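PDB 6UUG: putative dehydrogenase from Pseudomonas fluorescens, which acts as the methanesulfinate monooxygenase MsuC, a two-component flavin-dependent enzyme of bacterial sulfur assimilation. Local coordinates for residues F129-T132 with N136-W139; Q273-E278 with F362-A367; F256-L261 with L312-A317; Q38-F43 with A96-S101; L396-D401 with S407-T412. All blocks are in the same frame, centred on the assembly; numbering follows the deposited sequence.

Contact 1: F129-T132 with N136-W139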
# COMPACT_ATOMS: atom_id res chain seq x y z
N PHE A 129 30.52 -26.18 25.66
CA PHE A 129 29.67 -27.01 24.79
C PHE A 129 29.45 -28.39 25.40
O PHE A 129 28.32 -28.90 25.42
CB PHE A 129 30.30 -27.15 23.40
CG PHE A 129 29.99 -26.01 22.46
CD1 PHE A 129 29.54 -24.79 22.93
CD2 PHE A 129 30.15 -26.18 21.09
CE1 PHE A 129 29.25 -23.74 22.05
CE2 PHE A 129 29.87 -25.15 20.20
CZ PHE A 129 29.41 -23.93 20.68
N GLU A 130 30.52 -29.02 25.87
CA GLU A 130 30.39 -30.35 26.46
C GLU A 130 29.47 -30.33 27.68
O GLU A 130 28.60 -31.20 27.81
CB GLU A 130 31.78 -30.88 26.83
CG GLU A 130 32.70 -31.05 25.64
CD GLU A 130 34.12 -31.42 26.04
OE1 GLU A 130 34.51 -31.12 27.19
OE2 GLU A 130 34.84 -32.02 25.21
N GLN A 131 29.64 -29.35 28.57
CA GLN A 131 28.79 -29.32 29.76
C GLN A 131 27.34 -29.00 29.41
O GLN A 131 26.41 -29.53 30.04
CB GLN A 131 29.32 -28.32 30.77
CG GLN A 131 30.71 -28.66 31.29
CD GLN A 131 31.25 -27.57 32.21
OE1 GLN A 131 31.20 -27.70 33.43
NE2 GLN A 131 31.74 -26.49 31.61
N THR A 132 27.12 -28.13 28.43
CA THR A 132 25.76 -27.79 28.02
C THR A 132 25.04 -29.01 27.47
O THR A 132 23.86 -29.23 27.77
CB THR A 132 25.80 -26.66 26.98
OG1 THR A 132 26.34 -25.48 27.59
CG2 THR A 132 24.41 -26.36 26.45
N ASN A 136 22.18 -30.25 29.80
CA ASN A 136 21.08 -29.45 29.26
C ASN A 136 20.98 -28.08 29.94
O ASN A 136 19.91 -27.65 30.37
CB ASN A 136 19.74 -30.19 29.36
CG ASN A 136 19.67 -31.37 28.42
OD1 ASN A 136 19.62 -31.22 27.20
ND2 ASN A 136 19.66 -32.57 28.99
N TRP A 137 22.12 -27.39 30.02
CA TRP A 137 22.14 -26.00 30.49
C TRP A 137 21.36 -25.10 29.53
O TRP A 137 21.54 -25.18 28.32
CB TRP A 137 23.57 -25.49 30.58
CG TRP A 137 24.40 -26.02 31.70
CD1 TRP A 137 24.01 -26.84 32.73
CD2 TRP A 137 25.79 -25.76 31.90
NE1 TRP A 137 25.08 -27.10 33.56
CE2 TRP A 137 26.19 -26.45 33.07
CE3 TRP A 137 26.75 -25.01 31.20
CZ2 TRP A 137 27.49 -26.40 33.55
CZ3 TRP A 137 28.04 -24.97 31.69
CH2 TRP A 137 28.40 -25.66 32.85
N PHE A 138 20.52 -24.23 30.09
CA PHE A 138 19.77 -23.23 29.34
C PHE A 138 20.54 -21.91 29.46
O PHE A 138 20.78 -21.43 30.57
CB PHE A 138 18.35 -23.09 29.90
CG PHE A 138 17.26 -22.86 28.86
CD1 PHE A 138 17.39 -21.86 27.90
CD2 PHE A 138 16.11 -23.63 28.86
CE1 PHE A 138 16.38 -21.64 26.96
CE2 PHE A 138 15.09 -23.43 27.93
CZ PHE A 138 15.23 -22.43 26.97
N TRP A 139 20.95 -21.34 28.33
CA TRP A 139 21.74 -20.11 28.30
C TRP A 139 20.83 -18.91 28.07
O TRP A 139 19.98 -18.93 27.17
CB TRP A 139 22.80 -20.16 27.19
CG TRP A 139 23.97 -21.06 27.48
CD1 TRP A 139 23.94 -22.41 27.65
CD2 TRP A 139 25.34 -20.66 27.62
NE1 TRP A 139 25.21 -22.88 27.88
CE2 TRP A 139 26.09 -21.83 27.88
CE3 TRP A 139 26.01 -19.43 27.56
CZ2 TRP A 139 27.47 -21.81 28.07
CZ3 TRP A 139 27.39 -19.41 27.75
CH2 TRP A 139 28.10 -20.59 28.00
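Thr132, in the last turn of helix 122-135, comes nearest to Trp137 (CA to CA 4.7 Å), where the chain, after leaving the helix at Asn136 with positive phi, doubles back towards strand 139-142. Trp137 N makes a weak bond to Thr132 O at 3.4 Å, a loose closure of the helix end.

Two tryptophans of the segment that follows the helix deal with successive helix residues. Trp137 lays the six-membered part of its indole under Gln131: CB of Gln131 stands 3.8 Å from that ring's centroid, over the face, in a CH-pi contact. The carboxamide follows the same rim, with CD 3.5 Å from CH2 of Trp137, and its plane is turned 56° from the ring. Trp139 reaches Thr132 with its pyrrole N-H instead. NE1 donates to Thr132 OG1 at 2.8 Å and 154°, slightly tilted from the indole plane. That hydroxyl sits beside its own backbone N (chi1 -64°), which also lets it bond to Trp128 O one turn back, so the hydroxyl has two hydrogen-bond partners. Trp137 O lies at the Trp139 ring edge, buried without a polar partner in the model. A phenylalanine in place of Trp139 would probably leave Thr132 OG1 without its N-H donor and open a gap beside Met112 and Leu113 of helix 100-119.

Positive phi at Asn136, together with the weak bond spanning five residues, resembles a Schellman-type helix end, here joining the helical N-terminal domain of the acyl-CoA dehydrogenase fold to its beta-sheet region.

Contact 2: Q273-E278 with F362-A367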
# COMPACT_ATOMS: atom_id res chain seq x y z
N GLN A 273 -8.11 -22.18 9.88
CA GLN A 273 -9.00 -23.05 10.63
C GLN A 273 -10.27 -22.31 11.02
O GLN A 273 -11.37 -22.86 10.92
CB GLN A 273 -8.29 -23.59 11.88
CG GLN A 273 -7.11 -24.51 11.58
CD GLN A 273 -7.52 -25.75 10.81
OE1 GLN A 273 -8.61 -26.29 11.03
NE2 GLN A 273 -6.66 -26.19 9.89
N TYR A 274 -10.14 -21.04 11.41
CA TYR A 274 -11.31 -20.28 11.84
C TYR A 274 -12.24 -19.98 10.67
O TYR A 274 -13.46 -20.15 10.78
CB TYR A 274 -10.87 -19.00 12.55
CG TYR A 274 -11.96 -18.39 13.39
CD1 TYR A 274 -12.92 -17.56 12.81
CD2 TYR A 274 -12.06 -18.66 14.75
CE1 TYR A 274 -13.94 -17.00 13.56
CE2 TYR A 274 -13.08 -18.10 15.51
CZ TYR A 274 -14.01 -17.27 14.91
OH TYR A 274 -15.04 -16.72 15.65
N THR A 275 -11.67 -19.55 9.53
CA THR A 275 -12.47 -19.28 8.34
C THR A 275 -13.29 -20.49 7.94
O THR A 275 -14.48 -20.36 7.60
CB THR A 275 -11.55 -18.85 7.18
OG1 THR A 275 -10.92 -17.61 7.53
CG2 THR A 275 -12.36 -18.65 5.89
N LEU A 276 -12.69 -21.68 7.98
CA LEU A 276 -13.34 -22.90 7.54
C LEU A 276 -14.29 -23.49 8.58
O LEU A 276 -15.17 -24.28 8.21
CB LEU A 276 -12.29 -23.95 7.17
CG LEU A 276 -11.37 -23.55 6.01
CD1 LEU A 276 -10.27 -24.59 5.80
CD2 LEU A 276 -12.20 -23.36 4.74
N SER A 277 -14.15 -23.12 9.85
CA SER A 277 -14.88 -23.76 10.95
C SER A 277 -15.97 -22.89 11.55
O SER A 277 -17.02 -23.41 11.94
CB SER A 277 -13.91 -24.17 12.07
OG SER A 277 -12.88 -25.03 11.58
N GLU A 278 -15.74 -21.58 11.66
CA GLU A 278 -16.59 -20.73 12.50
C GLU A 278 -17.15 -19.51 11.78
O GLU A 278 -18.22 -19.01 12.16
CB GLU A 278 -15.79 -20.27 13.73
CG GLU A 278 -15.20 -21.40 14.56
CD GLU A 278 -16.24 -22.16 15.36
OE1 GLU A 278 -17.31 -21.58 15.64
OE2 GLU A 278 -15.99 -23.34 15.71
N PHE A 362 -7.95 -10.69 10.15
CA PHE A 362 -9.24 -10.50 10.80
C PHE A 362 -10.35 -10.23 9.81
O PHE A 362 -11.52 -10.48 10.14
CB PHE A 362 -9.15 -9.37 11.84
CG PHE A 362 -8.44 -9.77 13.11
CD1 PHE A 362 -9.13 -10.37 14.16
CD2 PHE A 362 -7.06 -9.58 13.26
CE1 PHE A 362 -8.49 -10.75 15.34
CE2 PHE A 362 -6.40 -9.95 14.44
CZ PHE A 362 -7.11 -10.54 15.48
N GLU A 363 -10.04 -9.75 8.61
CA GLU A 363 -11.08 -9.54 7.60
C GLU A 363 -11.64 -10.84 7.03
O GLU A 363 -12.70 -10.81 6.39
CB GLU A 363 -10.57 -8.67 6.46
CG GLU A 363 -10.29 -7.24 6.86
CD GLU A 363 -10.17 -6.32 5.66
OE1 GLU A 363 -9.37 -5.36 5.73
OE2 GLU A 363 -10.89 -6.54 4.66
N VAL A 364 -10.94 -11.96 7.19
CA VAL A 364 -11.47 -13.24 6.74
C VAL A 364 -11.87 -14.15 7.89
O VAL A 364 -12.46 -15.21 7.62
CB VAL A 364 -10.49 -13.99 5.81
CG1 VAL A 364 -10.19 -13.14 4.56
CG2 VAL A 364 -9.24 -14.38 6.55
N THR A 365 -11.56 -13.80 9.13
CA THR A 365 -12.08 -14.55 10.27
C THR A 365 -13.35 -13.92 10.83
O THR A 365 -14.27 -14.63 11.22
CB THR A 365 -11.01 -14.71 11.36
OG1 THR A 365 -10.59 -13.42 11.84
CG2 THR A 365 -9.82 -15.46 10.82
N GLY A 366 -13.43 -12.59 10.87
CA GLY A 366 -14.70 -11.91 11.12
C GLY A 366 -14.90 -11.45 12.55
O GLY A 366 -14.03 -11.60 13.42
N ALA A 367 -16.10 -10.91 12.79
CA ALA A 367 -16.37 -10.15 14.01
C ALA A 367 -16.34 -11.02 15.26
O ALA A 367 -16.04 -10.52 16.35
CB ALA A 367 -17.72 -9.45 13.90
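Thr275, near the end of helix 247-277, and Thr365, at the end of the short helix 362-365, bring the two backbones to 5.1 Å between CA atoms. Both helices finish here: Glu278 and Gly366 are the first residues to leave helical angles. Gly366 does so at positive phi (99°), where a side chain would jam against Thr365 O.

The small separation lets side chains address backbone carbonyls directly. Thr275 OG1 lies 2.9 Å from Val364 O, but Ala271 O is also within reach of its one proton, so which carbonyl receives it is left open. The same hydroxyl also hydrogen-bonds Tyr300 OH of helix 294-327. Beside it, the Tyr274 ring meets Thr365 with its edge: CE1 is 3.3 Å from Thr365 O, near the ring plane, and CD1 is 3.7 Å from Thr365 CB. Having CG anti to the backbone N (chi1 -162°) swings the ring across to Thr365, while Glu278 CB covers one face at 3.6 Å above its plane. Thr365 O takes a hydrogen bond from Thr279 OG1.

Around the contact, Leu404 of the third subunit packs on Thr275, and Arg384 of the second subunit on Phe362. Chemically, the junction of the two helix ends relies on polar atoms enclosed in protein: carbonyls at a helix terminus are approached by hydroxyls and by a ring edge whose C-H is probably weakly polarised, with little hydrocarbon packing between.

Contact 3: F256-L261 with L312-A317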
# COMPACT_ATOMS: atom_id res chain seq x y z
N PHE A 256 15.74 -13.66 14.66
CA PHE A 256 14.52 -12.85 14.66
C PHE A 256 13.72 -13.07 13.39
O PHE A 256 12.49 -13.19 13.43
CB PHE A 256 14.85 -11.36 14.78
CG PHE A 256 15.15 -10.91 16.18
CD1 PHE A 256 14.21 -11.09 17.18
CD2 PHE A 256 16.33 -10.27 16.47
CE1 PHE A 256 14.47 -10.67 18.47
CE2 PHE A 256 16.60 -9.84 17.76
CZ PHE A 256 15.66 -10.04 18.77
N THR A 257 14.41 -13.12 12.24
CA THR A 257 13.73 -13.25 10.96
C THR A 257 12.94 -14.55 10.89
O THR A 257 11.79 -14.56 10.42
CB THR A 257 14.73 -13.16 9.80
OG1 THR A 257 15.37 -11.88 9.82
CG2 THR A 257 14.01 -13.32 8.46
N HIS A 258 13.54 -15.66 11.33
CA HIS A 258 12.82 -16.93 11.35
C HIS A 258 11.63 -16.88 12.30
O HIS A 258 10.59 -17.50 12.03
CB HIS A 258 13.76 -18.08 11.74
CG HIS A 258 14.57 -18.60 10.60
ND1 HIS A 258 15.64 -17.91 10.06
CD2 HIS A 258 14.46 -19.75 9.89
CE1 HIS A 258 16.15 -18.62 9.06
NE2 HIS A 258 15.45 -19.74 8.94
N MET A 259 11.77 -16.17 13.42
CA MET A 259 10.64 -15.95 14.33
C MET A 259 9.50 -15.23 13.63
O MET A 259 8.33 -15.59 13.77
CB MET A 259 11.08 -15.14 15.56
CG MET A 259 11.97 -15.85 16.56
SD MET A 259 12.70 -14.69 17.76
CE MET A 259 11.25 -13.81 18.33
N PHE A 260 9.84 -14.14 12.91
CA PHE A 260 8.82 -13.36 12.21
C PHE A 260 8.05 -14.21 11.22
O PHE A 260 6.82 -14.11 11.12
CB PHE A 260 9.47 -12.18 11.47
CG PHE A 260 10.18 -11.16 12.36
CD1 PHE A 260 10.11 -11.22 13.74
CD2 PHE A 260 10.93 -10.14 11.77
CE1 PHE A 260 10.77 -10.26 14.54
CE2 PHE A 260 11.60 -9.20 12.56
CZ PHE A 260 11.51 -9.27 13.94
N LEU A 261 8.76 -15.01 10.42
CA LEU A 261 8.09 -15.88 9.47
C LEU A 261 7.20 -16.89 10.19
O LEU A 261 6.04 -17.09 9.82
CB LEU A 261 9.11 -16.59 8.58
CG LEU A 261 8.58 -17.74 7.71
CD1 LEU A 261 7.50 -17.28 6.75
CD2 LEU A 261 9.77 -18.31 6.91
N LEU A 312 10.93 -18.01 0.69
CA LEU A 312 12.13 -18.20 -0.13
C LEU A 312 13.27 -17.28 0.31
O LEU A 312 14.45 -17.69 0.31
CB LEU A 312 11.80 -17.99 -1.60
CG LEU A 312 10.82 -18.99 -2.22
CD1 LEU A 312 10.75 -18.75 -3.74
CD2 LEU A 312 11.21 -20.44 -1.89
N LEU A 313 12.97 -16.03 0.66
CA LEU A 313 14.02 -15.12 1.10
C LEU A 313 14.66 -15.60 2.40
O LEU A 313 15.89 -15.53 2.56
CB LEU A 313 13.47 -13.70 1.27
CG LEU A 313 13.15 -12.91 0.00
CD1 LEU A 313 12.32 -11.67 0.46
CD2 LEU A 313 14.45 -12.52 -0.70
N VAL A 314 13.83 -16.05 3.35
CA VAL A 314 14.36 -16.53 4.62
C VAL A 314 15.20 -17.79 4.41
O VAL A 314 16.30 -17.93 4.97
CB VAL A 314 13.21 -16.76 5.62
CG1 VAL A 314 13.72 -17.44 6.88
CG2 VAL A 314 12.57 -15.43 5.97
N GLU A 315 14.70 -18.72 3.61
CA GLU A 315 15.42 -19.97 3.41
C GLU A 315 16.70 -19.76 2.62
O GLU A 315 17.69 -20.46 2.84
CB GLU A 315 14.49 -20.98 2.72
CG GLU A 315 13.43 -21.46 3.69
CD GLU A 315 12.31 -22.26 3.05
OE1 GLU A 315 12.29 -22.41 1.80
OE2 GLU A 315 11.43 -22.72 3.81
N ARG A 316 16.70 -18.78 1.70
CA ARG A 316 17.94 -18.47 1.00
C ARG A 316 18.98 -17.89 1.94
O ARG A 316 20.16 -18.27 1.89
CB ARG A 316 17.72 -17.50 -0.16
CG ARG A 316 19.09 -17.19 -0.74
CD ARG A 316 19.15 -16.09 -1.67
NE ARG A 316 18.66 -14.84 -1.12
CZ ARG A 316 18.53 -13.78 -1.90
NH1 ARG A 316 18.86 -13.89 -3.19
NH2 ARG A 316 18.07 -12.64 -1.41
N ALA A 317 18.58 -16.97 2.82
CA ALA A 317 19.53 -16.46 3.81
C ALA A 317 20.06 -17.57 4.71
O ALA A 317 21.25 -17.56 5.08
CB ALA A 317 18.86 -15.37 4.65
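Apolar packing carries most of this contact, and Val314 is at its centre. Its side chain projects from helix 294-327 between Thr257 and Leu261 of helix 247-277, with CG2 3.6 Å from Thr257 CG2. On the other flank Leu261 CD2 comes to 4.0 Å from Val314 CB. Val314 places CG1 anti to its backbone N (chi1 172°), which splits the two methyls between separate partners.

The second kind of interaction is CH-pi. CG1 of Val314 stands over the centre of the His258 imidazole, 3.5 Å from the centroid and only 14° off the ring normal. The ring is held in this pose by a hydrogen bond of ND1 to Leu254 O, one turn earlier in its own helix. Thr257 OG1 is likewise turned back, to Gln253 O, leaving its methyl to face Val314. An alanine instead of His258 would probably deprive Val314 CG1 of the surface beneath it and leave Leu254 O without this partner.

The segment axes approach to 10.5 Å and run nearly antiparallel, with a signed crossing angle of -152°, within the helical bundle of the C-terminal acyl-CoA dehydrogenase domain. Leu312 packs on Leu313 of the third subunit, and Leu313 on Leu312 of that subunit. With both polar side chains bonded within their own helix, the chemistry implies an interface joined by van der Waals and CH-pi contacts, not by polar bonds between the helices.

Contact 4: Q38-F43 with A96-S101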
# COMPACT_ATOMS: atom_id res chain seq x y z
N GLN A 38 6.31 -32.05 17.64
CA GLN A 38 5.58 -32.70 18.72
C GLN A 38 5.48 -31.79 19.94
O GLN A 38 4.42 -31.66 20.54
CB GLN A 38 6.29 -34.01 19.05
CG GLN A 38 5.77 -34.81 20.21
CD GLN A 38 6.49 -36.13 20.30
OE1 GLN A 38 6.15 -37.09 19.61
NE2 GLN A 38 7.53 -36.19 21.13
N LEU A 39 6.60 -31.16 20.33
CA LEU A 39 6.59 -30.21 21.43
C LEU A 39 5.67 -29.04 21.12
O LEU A 39 4.92 -28.58 21.99
CB LEU A 39 8.00 -29.68 21.69
CG LEU A 39 9.03 -30.50 22.45
CD1 LEU A 39 10.34 -29.74 22.45
CD2 LEU A 39 8.54 -30.73 23.87
N ALA A 40 5.76 -28.51 19.90
CA ALA A 40 4.91 -27.39 19.50
C ALA A 40 3.44 -27.72 19.68
O ALA A 40 2.65 -26.87 20.12
CB ALA A 40 5.21 -27.01 18.04
N ALA A 41 3.04 -28.95 19.34
CA ALA A 41 1.65 -29.36 19.55
C ALA A 41 1.27 -29.29 21.02
O ALA A 41 0.17 -28.82 21.37
CB ALA A 41 1.44 -30.77 19.00
N GLU A 42 2.16 -29.73 21.91
CA GLU A 42 1.89 -29.64 23.34
C GLU A 42 1.87 -28.18 23.80
O GLU A 42 1.00 -27.79 24.58
CB GLU A 42 2.93 -30.43 24.14
CG GLU A 42 2.92 -31.92 23.85
N PHE A 43 2.81 -27.37 23.31
CA PHE A 43 2.81 -25.95 23.66
C PHE A 43 1.52 -25.28 23.23
O PHE A 43 0.98 -24.43 23.95
CB PHE A 43 4.01 -25.24 23.02
CG PHE A 43 5.35 -25.68 23.54
CD1 PHE A 43 5.47 -26.36 24.75
CD2 PHE A 43 6.51 -25.39 22.83
CE1 PHE A 43 6.70 -26.76 25.22
CE2 PHE A 43 7.75 -25.79 23.30
CZ PHE A 43 7.84 -26.47 24.49
N ALA A 96 7.85 -20.70 16.75
CA ALA A 96 7.20 -19.40 16.62
C ALA A 96 5.80 -19.47 16.04
O ALA A 96 5.01 -18.55 16.25
CB ALA A 96 8.08 -18.46 15.78
N LYS A 97 5.47 -20.55 15.32
CA LYS A 97 4.11 -20.70 14.81
C LYS A 97 3.10 -20.77 15.95
O LYS A 97 1.95 -20.33 15.79
CB LYS A 97 4.00 -21.95 13.95
CG LYS A 97 4.81 -21.91 12.68
CD LYS A 97 4.75 -23.27 11.97
CE LYS A 97 5.61 -23.26 10.75
NZ LYS A 97 5.38 -24.49 9.92
N VAL A 98 3.51 -21.30 17.11
CA VAL A 98 2.58 -21.54 18.22
C VAL A 98 2.92 -20.68 19.43
O VAL A 98 2.03 -20.33 20.22
CB VAL A 98 2.56 -23.03 18.62
CG1 VAL A 98 2.10 -23.90 17.46
CG2 VAL A 98 3.92 -23.49 19.10
N ASP A 99 4.20 -20.33 19.60
CA ASP A 99 4.63 -19.71 20.85
C ASP A 99 5.93 -18.93 20.59
O ASP A 99 7.02 -19.47 20.72
CB ASP A 99 4.83 -20.77 21.92
CG ASP A 99 5.11 -20.19 23.29
OD1 ASP A 99 5.42 -18.98 23.41
OD2 ASP A 99 5.01 -20.98 24.27
N SER A 100 5.78 -17.65 20.23
CA SER A 100 6.96 -16.89 19.84
C SER A 100 7.85 -16.55 21.03
O SER A 100 9.03 -16.27 20.82
CB SER A 100 6.55 -15.61 19.12
OG SER A 100 5.78 -14.79 19.97
N SER A 101 7.30 -16.54 22.25
CA SER A 101 8.16 -16.35 23.43
C SER A 101 9.09 -17.53 23.64
O SER A 101 10.28 -17.35 23.94
CB SER A 101 7.30 -16.14 24.68
OG SER A 101 6.71 -14.87 24.65
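Val98 pushes its CG2 methyl against the helix turn at Ala40, lying 3.9 Å from Ala40 CB and 3.8 Å from Ala40 O. The same methyl comes 4.3 Å from Phe43 CB, one turn further along helix 32-53, so a single branch spans both residues. This follows from chi1 of -61°, which puts CG2 between the backbone N and the carbonyl carbon while CG1 is left 4.0 Å from Ala40 O. The CA atoms of Ala40 and Val98 are 6.4 Å apart, a close approach that the small Ala40 side chain permits.

The contact joins the first helix of the acyl-CoA dehydrogenase N-terminal domain to the turn between helices 85-96 and 100-119. Directly after Val98, Asp99 is the N-cap of the latter helix: its OD1 takes a bond from Ile102 N. Asp99 OD2 pairs in a salt bridge with Arg50, whose NH2 also bonds to Phe43 O, adding a polar tie from the cap back to helix 32-53. Further out, the Phe43 side chain touches Ile102 and Glu60, and one face of its ring lies 3.3 Å from Leu39 O, offset toward the rim.

Contact 5: L396-D401 with S407-T412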
# COMPACT_ATOMS: atom_id res chain seq x y z
N LEU A 396 16.10 -0.29 5.48
CA LEU A 396 15.93 0.09 4.08
C LEU A 396 17.05 1.02 3.63
O LEU A 396 17.50 0.94 2.48
CB LEU A 396 14.56 0.77 3.89
CG LEU A 396 13.37 -0.20 4.01
CD1 LEU A 396 12.04 0.56 4.07
CD2 LEU A 396 13.38 -1.16 2.84
N HIS A 397 17.50 1.91 4.52
CA HIS A 397 18.63 2.78 4.21
C HIS A 397 19.87 1.95 3.85
O HIS A 397 20.51 2.18 2.82
CB HIS A 397 18.88 3.69 5.42
CG HIS A 397 19.91 4.76 5.19
ND1 HIS A 397 21.27 4.48 5.15
CD2 HIS A 397 19.80 6.10 5.06
CE1 HIS A 397 21.94 5.60 4.96
NE2 HIS A 397 21.08 6.60 4.91
N GLU A 398 20.19 0.95 4.68
CA GLU A 398 21.33 0.07 4.44
C GLU A 398 21.19 -0.70 3.12
O GLU A 398 22.14 -0.79 2.33
CB GLU A 398 21.48 -0.91 5.62
CG GLU A 398 22.49 -2.03 5.43
CD GLU A 398 22.23 -3.23 6.34
OE1 GLU A 398 21.95 -3.02 7.54
OE2 GLU A 398 22.30 -4.39 5.83
N LEU A 399 20.01 -1.27 2.87
CA LEU A 399 19.79 -2.00 1.63
C LEU A 399 19.86 -1.10 0.41
O LEU A 399 20.31 -1.53 -0.66
CB LEU A 399 18.44 -2.73 1.68
CG LEU A 399 18.39 -3.96 2.61
CD1 LEU A 399 16.97 -4.55 2.70
CD2 LEU A 399 19.37 -5.05 2.15
N GLY A 400 19.42 0.15 0.53
CA GLY A 400 19.54 1.07 -0.58
C GLY A 400 20.99 1.42 -0.84
O GLY A 400 21.40 1.59 -1.99
N ASP A 401 21.79 1.50 0.22
CA ASP A 401 23.21 1.77 0.03
C ASP A 401 23.86 0.65 -0.78
O ASP A 401 24.73 0.91 -1.61
CB ASP A 401 23.90 1.94 1.38
CG ASP A 401 25.14 2.84 1.31
OD1 ASP A 401 25.27 3.66 0.39
OD2 ASP A 401 26.00 2.69 2.20
N SER A 407 27.56 -0.64 -1.73
CA SER A 407 28.30 -0.56 -0.48
C SER A 407 27.86 -1.69 0.44
O SER A 407 26.67 -1.81 0.77
CB SER A 407 28.08 0.79 0.21
OG SER A 407 28.47 1.84 -0.65
N LEU A 408 28.82 -2.51 0.87
CA LEU A 408 28.52 -3.56 1.84
C LEU A 408 28.16 -2.95 3.19
O LEU A 408 28.64 -1.88 3.56
CB LEU A 408 29.72 -4.49 2.02
CG LEU A 408 30.16 -5.35 0.84
CD1 LEU A 408 31.43 -6.14 1.21
CD2 LEU A 408 29.07 -6.30 0.41
N PRO A 409 27.31 -3.63 3.96
CA PRO A 409 26.95 -3.11 5.28
C PRO A 409 28.15 -3.15 6.22
O PRO A 409 29.02 -4.01 6.11
CB PRO A 409 25.83 -4.04 5.75
CG PRO A 409 25.94 -5.25 4.90
CD PRO A 409 26.54 -4.83 3.60
N VAL A 410 28.19 -2.20 7.15
CA VAL A 410 29.27 -2.10 8.12
C VAL A 410 28.91 -2.98 9.32
O VAL A 410 27.84 -2.79 9.91
CB VAL A 410 29.50 -0.66 8.57
CG1 VAL A 410 30.65 -0.61 9.59
CG2 VAL A 410 29.81 0.22 7.36
N PRO A 411 29.77 -3.93 9.70
CA PRO A 411 29.44 -4.83 10.83
C PRO A 411 29.26 -4.06 12.13
O PRO A 411 30.12 -3.29 12.56
CB PRO A 411 30.66 -5.77 10.89
CG PRO A 411 31.20 -5.76 9.53
CD PRO A 411 30.97 -4.37 8.98
N THR A 412 28.10 -4.27 12.76
CA THR A 412 27.81 -3.75 14.10
C THR A 412 27.09 -4.85 14.87
O THR A 412 26.95 -5.98 14.40
CB THR A 412 26.94 -2.48 14.04
OG1 THR A 412 25.64 -2.83 13.57
CG2 THR A 412 27.55 -1.44 13.11
O HOH W 1 24.57 -1.94 2.74
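Ser407 has the largest share of the contact, and it meets Asp401 through both backbone and side chain. Its amide N donates to Asp401 O at 3.2 Å along a nearly straight line (171°), although it approaches from above the carbonyl plane, 40° out of it. Its CB presses on the carboxylate, with Asp401 OD2 3.4 Å from Ser407 CB; this is a van der Waals meeting. Asp401 OD1 accepts a hydrogen bond from Asn405 ND2, which holds that oxygen near the helix end.

Glu398, one turn earlier, comes next. Its chain leaves with CG anti to the backbone N (chi1 171°) and runs out extended, so OE2 lands 3.5 Å from Pro409 CB and CD 3.7 Å from the same carbon, crossing the pyrrolidine at a slant. OE1 forms a weak, long ion pair with Lys395. A water molecule joins the backbones between these two meetings: it donates to Glu398 O at 2.7 Å and to Ser407 O at 2.9 Å, bridging a helix carbonyl to one in the tail.

Pro409 also touches Ala340 of helix 333-360, and Leu399 packs on Val305 of the third subunit. The whole is a C-terminal tail that turns back beside the end of the final helix, 392-405, of an acyl-CoA dehydrogenase-like fold, held at Ser407 by a backbone bond through N and a water bridge from its O to Glu398 O.

How the contacts relate
Along the chain, contact 4 closes first, then contact 1; contacts 2 and 3 follow with alternating segments, and contact 5 comes last. Contacts 1 and 4 belong to successive helices, 122-135 and 100-119, their centres 22 Å apart. Contacts 2 and 3 share helix 247-277, with centres 26 Å apart. Contact 3 touches contact 4 directly, where Met259 O lies 3.5 Å from Ala96 CB, so the N-terminal and C-terminal helical parts meet there. Contacts 1 and 2 lie on opposite sides of the chain's centre, about 43 Å between centres. Contacts 2, 3 and 5 border the third subunit, placing them near a subunit interface of the tetramer, while no other chain touches contacts 1 and 4.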